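Local coordinates for ribonuclease-like 3 (Danio rerio, PDB 2VQ9), which cleaves RNA as a secreted pancreatic-type ribonuclease that is also angiogenic and kills bacteria, Gram-negative species above all, independently of its RNase activity, at residues Ser99-Val105 with Lys124-Ile130. Sequence-based numbering, arbitrary orientation.
Unlike the reference sequence in segment 99-105: D101 (reference Asn).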
loop_
_atom_site.group_PDB
_atom_site.type_symbol
_atom_site.label_atom_id
_atom_site.label_comp_id
_atom_site.label_asym_id
_atom_site.label_seq_id
_atom_site.Cartn_x
_atom_site.Cartn_y
_atom_site.Cartn_z
ATOM N N SER A 99 12.043 3.674 -3.490
ATOM C CA SER A 99 12.571 2.544 -4.237
ATOM C C SER A 99 13.455 3.025 -5.408
ATOM O O SER A 99 13.197 4.072 -6.013
ATOM C CB SER A 99 11.467 1.592 -4.738
ATOM O OG SER A 99 10.682 2.192 -5.739
ATOM N N ASN A 100 14.503 2.260 -5.689
ATOM C CA ASN A 100 15.317 2.466 -6.898
ATOM C C ASN A 100 14.625 1.972 -8.185
ATOM O O ASN A 100 14.820 2.573 -9.236
ATOM C CB ASN A 100 16.688 1.793 -6.782
ATOM C CG ASN A 100 17.439 2.158 -5.514
ATOM O OD1 ASN A 100 18.114 1.308 -4.932
ATOM N ND2 ASN A 100 17.337 3.412 -5.081
ATOM N N ASP A 101 13.842 0.882 -8.121
ATOM C CA ASP A 101 13.102 0.410 -9.302
ATOM C C ASP A 101 11.681 0.976 -9.285
ATOM O O ASP A 101 11.157 1.320 -8.223
ATOM C CB ASP A 101 12.976 -1.125 -9.355
ATOM C CG ASP A 101 14.317 -1.846 -9.467
ATOM O OD1 ASP A 101 15.321 -1.195 -9.843
ATOM O OD2 ASP A 101 14.350 -3.085 -9.193
ATOM N N GLN A 102 11.061 1.013 -10.462
ATOM C CA GLN A 102 9.640 1.300 -10.590
ATOM C C GLN A 102 8.873 0.061 -10.133
ATOM O O GLN A 102 9.328 -1.075 -10.368
ATOM C CB GLN A 102 9.285 1.537 -12.051
ATOM C CG GLN A 102 10.111 2.626 -12.727
ATOM C CD GLN A 102 9.600 3.970 -12.360
ATOM O OE1 GLN A 102 10.363 4.858 -11.967
ATOM N NE2 GLN A 102 8.295 4.136 -12.447
ATOM N N PHE A 103 7.724 0.301 -9.485
ATOM C CA PHE A 103 6.741 -0.736 -9.187
ATOM C C PHE A 103 5.405 -0.305 -9.827
ATOM O O PHE A 103 5.115 0.883 -9.977
ATOM C CB PHE A 103 6.532 -0.867 -7.674
ATOM C CG PHE A 103 7.646 -1.573 -6.940
ATOM C CD1 PHE A 103 7.508 -2.915 -6.556
ATOM C CD2 PHE A 103 8.823 -0.892 -6.600
ATOM C CE1 PHE A 103 8.553 -3.569 -5.830
ATOM C CE2 PHE A 103 9.865 -1.528 -5.891
ATOM C CZ PHE A 103 9.728 -2.870 -5.506
ATOM N N THR A 104 4.601 -1.274 -10.215
ATOM C CA THR A 104 3.243 -0.988 -10.583
ATOM C C THR A 104 2.407 -0.912 -9.310
ATOM O O THR A 104 2.438 -1.820 -8.464
ATOM C CB THR A 104 2.719 -2.049 -11.551
ATOM O OG1 THR A 104 3.523 -1.970 -12.738
ATOM C CG2 THR A 104 1.240 -1.794 -11.895
ATOM N N VAL A 105 1.696 0.199 -9.175
ATOM C CA VAL A 105 0.727 0.346 -8.093
ATOM C C VAL A 105 -0.690 0.541 -8.636
ATOM O O VAL A 105 -0.878 1.121 -9.712
ATOM C CB VAL A 105 1.105 1.479 -7.099
ATOM C CG1 VAL A 105 2.514 1.227 -6.538
ATOM C CG2 VAL A 105 0.983 2.883 -7.766
ATOM N N LYS A 124 -6.990 2.582 -10.296
ATOM C CA LYS A 124 -6.160 3.237 -11.300
ATOM C C LYS A 124 -4.714 2.775 -11.170
ATOM O O LYS A 124 -4.073 2.956 -10.126
ATOM C CB LYS A 124 -6.226 4.770 -11.152
ATOM C CG LYS A 124 -5.387 5.456 -12.260
ATOM C CD LYS A 124 -5.963 6.793 -12.676
ATOM C CE LYS A 124 -5.668 7.879 -11.670
ATOM N NZ LYS A 124 -6.006 9.207 -12.255
ATOM N N GLU A 125 -4.194 2.204 -12.251
ATOM C CA GLU A 125 -2.816 1.735 -12.295
ATOM C C GLU A 125 -1.882 2.871 -12.668
ATOM O O GLU A 125 -2.231 3.725 -13.487
ATOM C CB GLU A 125 -2.752 0.629 -13.345
ATOM C CG GLU A 125 -1.424 0.047 -13.704
ATOM C CD GLU A 125 -1.518 -0.577 -15.098
ATOM O OE1 GLU A 125 -1.509 0.164 -16.126
ATOM O OE2 GLU A 125 -1.693 -1.805 -15.148
ATOM N N SER A 126 -0.699 2.891 -12.047
ATOM C CA SER A 126 0.402 3.756 -12.490
ATOM C C SER A 126 1.727 3.062 -12.178
ATOM O O SER A 126 1.764 2.108 -11.397
ATOM C CB SER A 126 0.353 5.115 -11.785
ATOM O OG SER A 126 0.376 4.940 -10.386
ATOM N N SER A 127 2.809 3.546 -12.789
ATOM C CA SER A 127 4.146 2.980 -12.552
ATOM C C SER A 127 4.942 4.019 -11.804
ATOM O O SER A 127 5.099 5.165 -12.283
ATOM C CB SER A 127 4.853 2.593 -13.862
ATOM O OG SER A 127 6.163 2.088 -13.579
ATOM N N ARG A 128 5.407 3.666 -10.608
ATOM C CA ARG A 128 6.049 4.685 -9.758
ATOM C C ARG A 128 7.203 4.122 -8.979
ATOM O O ARG A 128 7.269 2.932 -8.746
ATOM C CB ARG A 128 5.050 5.257 -8.731
ATOM C CG ARG A 128 3.614 5.534 -9.218
ATOM C CD ARG A 128 2.872 6.501 -8.286
ATOM N NE ARG A 128 1.639 7.016 -8.911
ATOM C CZ ARG A 128 0.920 8.048 -8.471
ATOM N NH1 ARG A 128 1.290 8.737 -7.394
ATOM N NH2 ARG A 128 -0.194 8.400 -9.118
ATOM N N LYS A 129 8.098 4.989 -8.522
ATOM C CA LYS A 129 8.967 4.595 -7.421
ATOM C C LYS A 129 8.173 4.746 -6.127
ATOM O O LYS A 129 7.459 5.740 -5.912
ATOM C CB LYS A 129 10.208 5.460 -7.384
ATOM C CG LYS A 129 10.841 5.567 -8.726
ATOM C CD LYS A 129 11.923 4.583 -8.939
ATOM C CE LYS A 129 13.069 5.392 -9.512
ATOM N NZ LYS A 129 12.900 6.739 -8.857
ATOM N N ILE A 130 8.268 3.747 -5.267
ATOM C CA ILE A 130 7.454 3.764 -4.067
ATOM C C ILE A 130 8.285 4.292 -2.906
ATOM O O ILE A 130 9.491 4.030 -2.835
ATOM C CB ILE A 130 6.869 2.357 -3.768
ATOM C CG1 ILE A 130 7.959 1.297 -3.580
ATOM C CG2 ILE A 130 5.913 1.937 -4.894
ATOM C CD1 ILE A 130 7.396 -0.091 -3.020
HETATM O O HOH W 1 6.038 -0.599 -13.344
#
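F103 and R128 form a hydrogen-bonded antiparallel pair, F103 N reaching R128 O at 2.8 Å while R128 N returns to F103 O in the carbonyl plane. V105 and S126 repeat the exchange two residues on, with T104 and S127 as the non-hydrogen-bonded pair between. On the N-terminal side of F103 the chain leaves this pairing through 100-102, and S99, at the end of strand 96-99, pairs with I130: its backbone N donates to I130 O (2.7 Å), and its OG accepts from I130 N at 2.9 Å. That OG also donates to D101 O, 2.7 Å away and almost in line with the carbonyl, so one hydroxyl links D101 O to the backbone of I130. With CG1 set between its backbone N and carbonyl carbon (chi1 59°), I130 carries CD1 over one face of the F103 ring, 4.1 Å from the centroid, a CH-pi contact, while its CG2 branch lies against V105 CG1. On the side of the sheet that bears F103 and V105, R128 extends past V105 CG2, and its NE donates to S126 OG (2.8 Å), steadying the guanidinium. The face bearing T104 and S127 is more polar. S127 OG accepts from Q102 NE2 in the amide plane (3.2 Å, 168° at the hydrogen) and shares a water with T104 OG1. The bend of Q102 at chi2 (-79°) turns its amide across to residues 127-129, where OE1 lies by K129 CG and CD; K129 CD meets S99 O at 3.2 Å. The contact joins strands 103-112 and 120-135, a hairpin of the ribonuclease A fold. V105 also packs on T70, a substrate-binding residue, and I72 of strand 68-72, H78 meets the F103 ring, and K129 touches V146 and I130 touches Y142 of strand 138-146.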